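Local coordinates for protein beta-galactosidase (Trichoderma reesei, PDB 3OG2) that probably hydrolyses terminal non-reducing beta-D-galactose residues from beta-D-galactosides, as a glycoside hydrolase of family 35, at residues A[182-187]-A[791-796]; A[480-485]-A[546-551]; A[719-724]-A[768-773]. All coordinates share one frame; numbering follows the deposited sequence.

Interaction 1 (A[182-187]-A[791-796]); sequences SGAAEG and WTTGDD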
loop_
_atom_site.group_PDB
_atom_site.type_symbol
_atom_site.label_atom_id
_atom_site.label_comp_id
_atom_site.label_asym_id
_atom_site.label_seq_id
_atom_site.Cartn_x
_atom_site.Cartn_y
_atom_site.Cartn_z
ATOM N N SER A 182 21.556 -2.587 -2.637
ATOM C CA SER A 182 22.219 -1.455 -1.992
ATOM C C SER A 182 23.346 -1.826 -1.041
ATOM O O SER A 182 24.124 -0.930 -0.666
ATOM C CB SER A 182 21.172 -0.676 -1.179
ATOM O OG SER A 182 20.200 -0.188 -2.127
ATOM N N GLY A 183 23.529 -3.085 -0.771
ATOM C CA GLY A 183 24.688 -3.559 -0.044
ATOM C C GLY A 183 24.641 -5.071 0.048
ATOM O O GLY A 183 23.726 -5.749 -0.430
ATOM N N ALA A 184 25.687 -5.619 0.643
ATOM C CA ALA A 184 25.757 -7.092 0.699
ATOM C C ALA A 184 26.466 -7.534 1.965
ATOM O O ALA A 184 27.054 -6.744 2.700
ATOM C CB ALA A 184 26.525 -7.590 -0.512
ATOM N N ALA A 185 26.387 -8.829 2.227
ATOM C CA ALA A 185 27.046 -9.424 3.379
ATOM C C ALA A 185 28.564 -9.351 3.231
ATOM O O ALA A 185 29.111 -9.149 2.141
ATOM C CB ALA A 185 26.577 -10.849 3.503
ATOM N N GLU A 186 29.239 -9.508 4.362
ATOM C CA GLU A 186 30.707 -9.371 4.379
ATOM C C GLU A 186 31.319 -10.345 3.394
ATOM O O GLU A 186 30.877 -11.507 3.360
ATOM C CB GLU A 186 31.181 -9.596 5.823
ATOM C CG GLU A 186 32.665 -9.303 5.998
ATOM C CD GLU A 186 32.967 -7.922 6.545
ATOM O OE1 GLU A 186 32.905 -6.936 5.766
ATOM O OE2 GLU A 186 33.277 -7.813 7.756
ATOM N N GLY A 187 32.281 -9.970 2.562
ATOM C CA GLY A 187 32.942 -10.968 1.699
ATOM C C GLY A 187 32.230 -11.137 0.358
ATOM O O GLY A 187 32.754 -11.775 -0.552
ATOM N N TRP A 791 16.730 -9.153 2.227
ATOM C CA TRP A 791 17.094 -7.776 1.943
ATOM C C TRP A 791 18.578 -7.569 1.799
ATOM O O TRP A 791 19.012 -6.617 1.128
ATOM C CB TRP A 791 16.527 -6.820 3.025
ATOM C CG TRP A 791 16.712 -5.405 2.571
ATOM C CD1 TRP A 791 15.887 -4.688 1.757
ATOM C CD2 TRP A 791 17.796 -4.535 2.909
ATOM N NE1 TRP A 791 16.380 -3.440 1.562
ATOM C CE2 TRP A 791 17.556 -3.299 2.254
ATOM C CE3 TRP A 791 18.932 -4.760 3.720
ATOM C CZ2 TRP A 791 18.425 -2.235 2.373
ATOM C CZ3 TRP A 791 19.809 -3.672 3.837
ATOM C CH2 TRP A 791 19.529 -2.468 3.171
ATOM N N THR A 792 19.421 -8.395 2.373
ATOM C CA THR A 792 20.888 -8.210 2.290
ATOM C C THR A 792 21.412 -9.293 1.345
ATOM O O THR A 792 21.437 -10.487 1.645
ATOM C CB THR A 792 21.530 -8.377 3.643
ATOM O OG1 THR A 792 20.982 -7.361 4.530
ATOM C CG2 THR A 792 23.044 -8.221 3.580
ATOM N N THR A 793 21.848 -8.893 0.178
ATOM C CA THR A 793 22.443 -9.806 -0.799
ATOM C C THR A 793 23.615 -10.557 -0.189
ATOM O O THR A 793 24.506 -9.939 0.410
ATOM C CB THR A 793 22.871 -8.972 -2.022
ATOM O OG1 THR A 793 21.670 -8.498 -2.683
ATOM C CG2 THR A 793 23.666 -9.817 -2.978
ATOM N N GLY A 794 23.625 -11.880 -0.316
ATOM C CA GLY A 794 24.750 -12.665 0.192
ATOM C C GLY A 794 24.401 -13.294 1.537
ATOM O O GLY A 794 25.152 -14.152 1.966
ATOM N N ASP A 795 23.316 -12.845 2.140
ATOM C CA ASP A 795 22.760 -13.441 3.341
ATOM C C ASP A 795 21.467 -14.076 2.866
ATOM O O ASP A 795 20.505 -13.300 2.631
ATOM C CB ASP A 795 22.485 -12.374 4.372
ATOM C CG ASP A 795 21.913 -12.914 5.656
ATOM O OD1 ASP A 795 21.791 -14.143 5.644
ATOM O OD2 ASP A 795 21.632 -12.123 6.601
ATOM N N ASP A 796 21.436 -15.348 2.681
ATOM C CA ASP A 796 20.283 -16.038 2.081
ATOM C C ASP A 796 19.150 -16.208 3.079
ATOM O O ASP A 796 18.620 -17.319 3.227
ATOM C CB ASP A 796 20.774 -17.401 1.563
ATOM C CG ASP A 796 21.355 -17.422 0.163
ATOM O OD1 ASP A 796 21.275 -16.422 -0.558
ATOM O OD2 ASP A 796 21.931 -18.473 -0.230
HETATM O O HOH W 1 21.230 -6.193 -0.986
#
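Ala-185 and Thr-793 meet through a single backbone hydrogen bond, the centre of a small contact between two irregular loops. The amide N of Ala-185 lies 2.8 Å from the carbonyl O of Thr-793 and approaches it almost head-on, with a C=O...N angle of 169°. Packing is closest around this bond. The methyl CB of Ala-184 sits 3.2 Å from the same Thr-793 O, while the methyl of Ala-185 points toward the partner loop and rests 3.8 Å from C of Gly-794. The rotamer of Thr-792 turns its CG2 to the Ala-184/Ala-185 peptide, 3.7 Å from Ala-185 N. A type II beta turn from Thr-792 to Asp-795, closed by the bond from Asp-795 N to Thr-792 O, presents the Thr-793 carbonyl to Ala-185. Toward Gly-183 the direct contact thins to Gly-183 O against CB of Thr-793, and a water stands in for a direct bond: it donates to Gly-183 O (2.6 Å) and to Trp-791 O, and accepts from Thr-793 N. The galactose site is close by: NE1 of Trp-791 is hydrogen-bonded to OE1 of Glu-180, a residue seen to bind galactose in this enzyme, although the sugar is absent here. The contact thus lies at the surface, joining the loop between strand 172-177 and helix 193-205 of the TIM-barrel domain to the loop between strands 775-782 and 803-811.

Interaction 2 (A[480-485]-A[546-551]); sequences KTVLVL and VIYMVD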
loop_
_atom_site.group_PDB
_atom_site.type_symbol
_atom_site.label_atom_id
_atom_site.label_comp_id
_atom_site.label_asym_id
_atom_site.label_seq_id
_atom_site.Cartn_x
_atom_site.Cartn_y
_atom_site.Cartn_z
ATOM N N LYS A 480 -12.782 33.703 -17.509
ATOM C CA LYS A 480 -12.121 34.133 -16.299
ATOM C C LYS A 480 -10.889 33.223 -16.058
ATOM O O LYS A 480 -10.847 32.094 -16.546
ATOM C CB LYS A 480 -12.986 34.095 -15.050
ATOM C CG LYS A 480 -13.760 32.858 -14.645
ATOM C CD LYS A 480 -14.408 32.926 -13.266
ATOM C CE LYS A 480 -15.268 31.715 -12.869
ATOM N NZ LYS A 480 -15.833 31.901 -11.459
ATOM N N THR A 481 -9.953 33.735 -15.292
ATOM C CA THR A 481 -8.880 32.913 -14.714
ATOM C C THR A 481 -9.166 32.766 -13.236
ATOM O O THR A 481 -9.509 33.764 -12.602
ATOM C CB THR A 481 -7.511 33.564 -14.967
ATOM O OG1 THR A 481 -7.276 33.641 -16.380
ATOM C CG2 THR A 481 -6.354 32.765 -14.400
ATOM N N VAL A 482 -9.072 31.554 -12.707
ATOM C CA VAL A 482 -9.369 31.324 -11.303
ATOM C C VAL A 482 -8.113 30.904 -10.595
ATOM O O VAL A 482 -7.354 30.064 -11.132
ATOM C CB VAL A 482 -10.435 30.219 -11.205
ATOM C CG1 VAL A 482 -10.518 29.710 -9.778
ATOM C CG2 VAL A 482 -11.762 30.769 -11.671
ATOM N N LEU A 483 -7.861 31.445 -9.413
ATOM C CA LEU A 483 -6.737 31.085 -8.559
ATOM C C LEU A 483 -7.312 30.762 -7.167
ATOM O O LEU A 483 -8.135 31.545 -6.682
ATOM C CB LEU A 483 -5.780 32.277 -8.461
ATOM C CG LEU A 483 -4.652 32.159 -7.448
ATOM C CD1 LEU A 483 -3.686 31.019 -7.794
ATOM C CD2 LEU A 483 -3.880 33.489 -7.379
ATOM N N VAL A 484 -6.945 29.647 -6.580
ATOM C CA VAL A 484 -7.398 29.258 -5.241
ATOM C C VAL A 484 -6.175 29.234 -4.346
ATOM O O VAL A 484 -5.218 28.469 -4.623
ATOM C CB VAL A 484 -8.080 27.881 -5.243
ATOM C CG1 VAL A 484 -8.569 27.551 -3.820
ATOM C CG2 VAL A 484 -9.220 27.866 -6.267
ATOM N N LEU A 485 -6.211 30.064 -3.310
ATOM C CA LEU A 485 -5.118 30.212 -2.349
ATOM C C LEU A 485 -5.614 29.790 -0.956
ATOM O O LEU A 485 -6.830 29.982 -0.663
ATOM C CB LEU A 485 -4.704 31.695 -2.215
ATOM C CG LEU A 485 -4.174 32.341 -3.496
ATOM C CD1 LEU A 485 -3.831 33.803 -3.236
ATOM C CD2 LEU A 485 -2.936 31.583 -3.975
ATOM N N VAL A 546 -10.093 35.908 -10.894
ATOM C CA VAL A 546 -10.895 35.754 -9.675
ATOM C C VAL A 546 -10.093 34.902 -8.705
ATOM O O VAL A 546 -9.671 33.811 -9.068
ATOM C CB VAL A 546 -12.235 35.100 -9.976
ATOM C CG1 VAL A 546 -12.980 35.001 -8.654
ATOM C CG2 VAL A 546 -12.968 35.899 -11.054
ATOM N N ILE A 547 -9.854 35.468 -7.518
ATOM C CA ILE A 547 -9.082 34.750 -6.506
ATOM C C ILE A 547 -10.016 34.334 -5.364
ATOM O O ILE A 547 -10.709 35.200 -4.816
ATOM C CB ILE A 547 -7.883 35.557 -5.978
ATOM C CG1 ILE A 547 -7.114 36.235 -7.113
ATOM C CG2 ILE A 547 -6.993 34.628 -5.162
ATOM C CD1 ILE A 547 -7.324 37.740 -7.247
ATOM N N TYR A 548 -9.987 33.036 -5.086
ATOM C CA TYR A 548 -10.730 32.452 -3.966
ATOM C C TYR A 548 -9.742 32.205 -2.865
ATOM O O TYR A 548 -8.743 31.482 -3.080
ATOM C CB TYR A 548 -11.378 31.147 -4.406
ATOM C CG TYR A 548 -12.414 31.284 -5.491
ATOM C CD1 TYR A 548 -12.039 31.516 -6.818
ATOM C CD2 TYR A 548 -13.776 31.182 -5.247
ATOM C CE1 TYR A 548 -12.966 31.643 -7.829
ATOM C CE2 TYR A 548 -14.722 31.315 -6.268
ATOM C CZ TYR A 548 -14.318 31.556 -7.561
ATOM O OH TYR A 548 -15.243 31.660 -8.588
ATOM N N MET A 549 -9.964 32.799 -1.689
ATOM C CA MET A 549 -9.036 32.751 -0.558
ATOM C C MET A 549 -9.694 31.951 0.553
ATOM O O MET A 549 -10.688 32.457 1.113
ATOM C CB MET A 549 -8.731 34.167 -0.117
ATOM C CG MET A 549 -7.822 34.919 -1.115
ATOM S SD MET A 549 -7.956 36.715 -0.870
ATOM C CE MET A 549 -9.321 37.032 -1.972
ATOM N N VAL A 550 -9.190 30.780 0.881
ATOM C CA VAL A 550 -9.847 29.906 1.829
ATOM C C VAL A 550 -8.887 29.456 2.933
ATOM O O VAL A 550 -7.668 29.624 2.818
ATOM C CB VAL A 550 -10.427 28.658 1.119
ATOM C CG1 VAL A 550 -11.497 29.089 0.115
ATOM C CG2 VAL A 550 -9.340 27.828 0.439
ATOM N N ASP A 551 -9.457 28.860 3.999
ATOM C CA ASP A 551 -8.541 28.234 4.956
ATOM C C ASP A 551 -8.261 26.816 4.499
ATOM O O ASP A 551 -8.890 26.199 3.614
ATOM C CB ASP A 551 -9.087 28.316 6.364
ATOM C CG ASP A 551 -10.300 27.456 6.620
ATOM O OD1 ASP A 551 -10.982 27.028 5.659
ATOM O OD2 ASP A 551 -10.589 27.281 7.826
#
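Lys-480 and Tyr-548 cross at about a right angle, and the ammonium NZ gives a hydrogen bond to the phenol OH at 2.9 Å. The lysine reaches it because CG stands between the backbone N and the carbonyl carbon (chi1 52°), after which the chain runs fully extended; on the way CD passes 4.0 Å from CG2 of Val-546. NZ lies at the edge of the tyrosine ring, near its plane. Val-482 approaches the same ring at a slant, its CG1 3.7 Å from CE1, and Val-484 places CG2 by CB of Tyr-548; Val-482, Val-484, Val-546 and Tyr-548 all lie on one face of the sheet. On the opposite face, in one of two conformers of Ile-547, Leu-483 and Ile-547 lie side by side and point the same way, whereas Leu-485 slants across and brings CD1 to 3.8 Å from CG2 of Ile-547. These faces follow from parallel pairing, Val-482 beside Val-546 and Leu-485 beside Met-549. Five backbone bonds join the strands, from Val-546 N to Thr-481 O (2.8 Å) through to Val-550 N to Leu-485 O, and the segment axes differ by only 16°. Strands 470-476 and 538-542 flank the pair within a five-stranded mixed sheet. Asp-640 completes the polar end, forming a salt bridge to Lys-480 NZ through OD1 and a hydrogen bond to Tyr-548 OH through OD2. The buried lysine is therefore met by a carboxylate as well as a phenol, an arrangement expected to stabilise its positive charge inside a largely apolar contact.

Interaction 3 (A[719-724]-A[768-773]); sequences FTARTA and DRLVRG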
loop_
_atom_site.group_PDB
_atom_site.type_symbol
_atom_site.label_atom_id
_atom_site.label_comp_id
_atom_site.label_asym_id
_atom_site.label_seq_id
_atom_site.Cartn_x
_atom_site.Cartn_y
_atom_site.Cartn_z
ATOM N N PHE A 719 7.805 -44.005 15.858
ATOM C CA PHE A 719 8.914 -44.636 16.547
ATOM C C PHE A 719 8.406 -45.857 17.312
ATOM O O PHE A 719 7.186 -45.949 17.597
ATOM C CB PHE A 719 9.613 -43.668 17.527
ATOM C CG PHE A 719 8.797 -43.236 18.741
ATOM C CD1 PHE A 719 8.014 -42.066 18.673
ATOM C CD2 PHE A 719 8.832 -43.967 19.932
ATOM C CE1 PHE A 719 7.301 -41.690 19.824
ATOM C CE2 PHE A 719 8.110 -43.605 21.041
ATOM C CZ PHE A 719 7.349 -42.433 20.994
ATOM N N THR A 720 9.330 -46.739 17.680
ATOM C CA THR A 720 8.984 -47.869 18.566
ATOM C C THR A 720 9.514 -47.596 19.934
ATOM O O THR A 720 10.682 -47.276 20.093
ATOM C CB THR A 720 9.651 -49.129 17.957
ATOM O OG1 THR A 720 9.097 -49.330 16.645
ATOM C CG2 THR A 720 9.334 -50.296 18.894
ATOM N N ALA A 721 8.652 -47.658 20.950
ATOM C CA ALA A 721 9.126 -47.338 22.284
ATOM C C ALA A 721 10.181 -48.325 22.731
ATOM O O ALA A 721 9.968 -49.551 22.645
ATOM C CB ALA A 721 7.961 -47.286 23.279
ATOM N N ARG A 722 11.280 -47.800 23.278
ATOM C CA ARG A 722 12.332 -48.627 23.863
ATOM C C ARG A 722 12.226 -48.717 25.362
ATOM O O ARG A 722 12.543 -49.762 25.942
ATOM C CB ARG A 722 13.713 -48.084 23.471
ATOM C CG ARG A 722 13.850 -48.338 21.950
ATOM C CD ARG A 722 15.116 -49.160 21.717
ATOM N NE ARG A 722 15.817 -48.555 20.567
ATOM C CZ ARG A 722 16.981 -47.952 20.776
ATOM N NH1 ARG A 722 17.437 -47.946 22.023
ATOM N NH2 ARG A 722 17.648 -47.392 19.788
ATOM N N THR A 723 11.811 -47.645 26.009
ATOM C CA THR A 723 11.540 -47.622 27.448
ATOM C C THR A 723 10.181 -46.956 27.718
ATOM O O THR A 723 9.623 -46.323 26.842
ATOM C CB THR A 723 12.650 -46.893 28.213
ATOM O OG1 THR A 723 12.839 -45.568 27.681
ATOM C CG2 THR A 723 13.984 -47.623 28.027
ATOM N N ALA A 724 9.676 -47.179 28.920
ATOM C CA ALA A 724 8.355 -46.647 29.219
ATOM C C ALA A 724 8.342 -45.125 29.261
ATOM O O ALA A 724 7.316 -44.516 29.011
ATOM C CB ALA A 724 7.898 -47.237 30.539
ATOM N N ASP A 768 5.708 -40.246 28.408
ATOM C CA ASP A 768 5.671 -41.220 29.484
ATOM C C ASP A 768 4.631 -42.300 29.286
ATOM O O ASP A 768 3.723 -42.152 28.437
ATOM C CB ASP A 768 5.307 -40.455 30.772
ATOM C CG ASP A 768 5.711 -41.208 32.021
ATOM O OD1 ASP A 768 6.506 -42.175 32.020
ATOM O OD2 ASP A 768 5.198 -40.795 33.088
ATOM N N ARG A 769 4.733 -43.386 30.069
ATOM C CA ARG A 769 3.716 -44.413 30.142
ATOM C C ARG A 769 3.583 -45.137 28.802
ATOM O O ARG A 769 2.480 -45.530 28.376
ATOM C CB ARG A 769 2.377 -43.849 30.607
ATOM C CG ARG A 769 2.548 -43.266 32.026
ATOM C CD ARG A 769 1.245 -42.691 32.581
ATOM N NE ARG A 769 0.874 -41.433 31.901
ATOM C CZ ARG A 769 -0.153 -41.369 31.075
ATOM N NH1 ARG A 769 -0.887 -42.439 30.827
ATOM N NH2 ARG A 769 -0.443 -40.237 30.499
ATOM N N LEU A 770 4.728 -45.333 28.151
ATOM C CA LEU A 770 4.745 -46.068 26.861
ATOM C C LEU A 770 4.886 -47.577 27.086
ATOM O O LEU A 770 5.549 -48.005 28.057
ATOM C CB LEU A 770 5.937 -45.620 25.986
ATOM C CG LEU A 770 6.097 -44.109 25.852
ATOM C CD1 LEU A 770 7.368 -43.818 25.050
ATOM C CD2 LEU A 770 4.894 -43.468 25.182
ATOM N N VAL A 771 4.298 -48.322 26.144
ATOM C CA VAL A 771 4.421 -49.778 26.145
ATOM C C VAL A 771 5.657 -50.153 25.341
ATOM O O VAL A 771 5.694 -49.891 24.117
ATOM C CB VAL A 771 3.167 -50.398 25.543
ATOM C CG1 VAL A 771 3.322 -51.938 25.469
ATOM C CG2 VAL A 771 1.974 -49.996 26.417
ATOM N N ARG A 772 6.652 -50.739 25.986
ATOM C CA ARG A 772 7.858 -51.082 25.236
ATOM C C ARG A 772 7.554 -51.962 24.036
ATOM O O ARG A 772 6.772 -52.938 24.146
ATOM C CB ARG A 772 8.870 -51.781 26.166
ATOM C CG ARG A 772 9.512 -50.960 27.255
ATOM C CD ARG A 772 10.365 -51.707 28.231
ATOM N NE ARG A 772 11.043 -52.884 27.735
ATOM C CZ ARG A 772 12.265 -53.231 28.166
ATOM N NH1 ARG A 772 12.923 -52.505 29.074
ATOM N NH2 ARG A 772 12.827 -54.326 27.663
ATOM N N GLY A 773 8.222 -51.652 22.918
ATOM C CA GLY A 773 7.958 -52.436 21.724
ATOM C C GLY A 773 6.789 -51.986 20.858
ATOM O O GLY A 773 6.646 -52.427 19.710
#
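Gly-773 N and Ala-721 O form the shortest polar bond of this contact, 2.7 Å long and nearly straight at the hydrogen (172°), although the donor is tilted 20° from the carbonyl plane. A second backbone bond closes the other end: Leu-770 N reaches Ala-724 O at 2.8 Å, in the carbonyl plane and on a lone pair. Between the two bonds lies a small apolar centre. CB of Ala-721 and CB of Leu-770 both point toward the other segment and meet at 3.8 Å. The leucine's CD1 continues inward to the edge of the Phe-719 ring, 4.1 Å from CE2, and the two side chains cross at about a right angle. A chi1 of 67° wedges the Phe-719 ring over its own backbone and carries its edge to Leu-770. The outer side is more exposed. There Arg-772 lays its CG 3.5 Å from Arg-722 O, and because its chain bends at chi3 the guanidinium places one face over that same oxygen. Thr-720 brings CG2 to 3.5 Å from Gly-773 O. Asp-768 turns its carboxylate to Arg-725, with which it forms a salt bridge. This is packing at a distal tip of the beta domain: the end of strand 713-720 and the turn after it meet the loop linking strands 760-767 and 775-782, while Leu-778 of strand 775-782 and Leu-809 of strand 803-811 border the Phe-719 ring.

Overall arrangement
The three contacts illustrate how local chemistry follows position in a multidomain enzyme. Interaction 2 is the buried one: regular parallel strands within a single sheet of the second domain, holding a charged group. Interaction 1 joins two loops and interaction 3 a strand end with the residues after it to a loop; both lie nearer the surface and depend on one or two backbone bonds with methyl contacts. Interaction 1 adds a bridging water, and interaction 3 an apolar centre beneath exposed side chains. Only interaction 1 ties the catalytic barrel to a much later loop, enclosing the other two along the chain. No elements are shared, and the centres of interactions 2 and 3 lie about 87 Å apart.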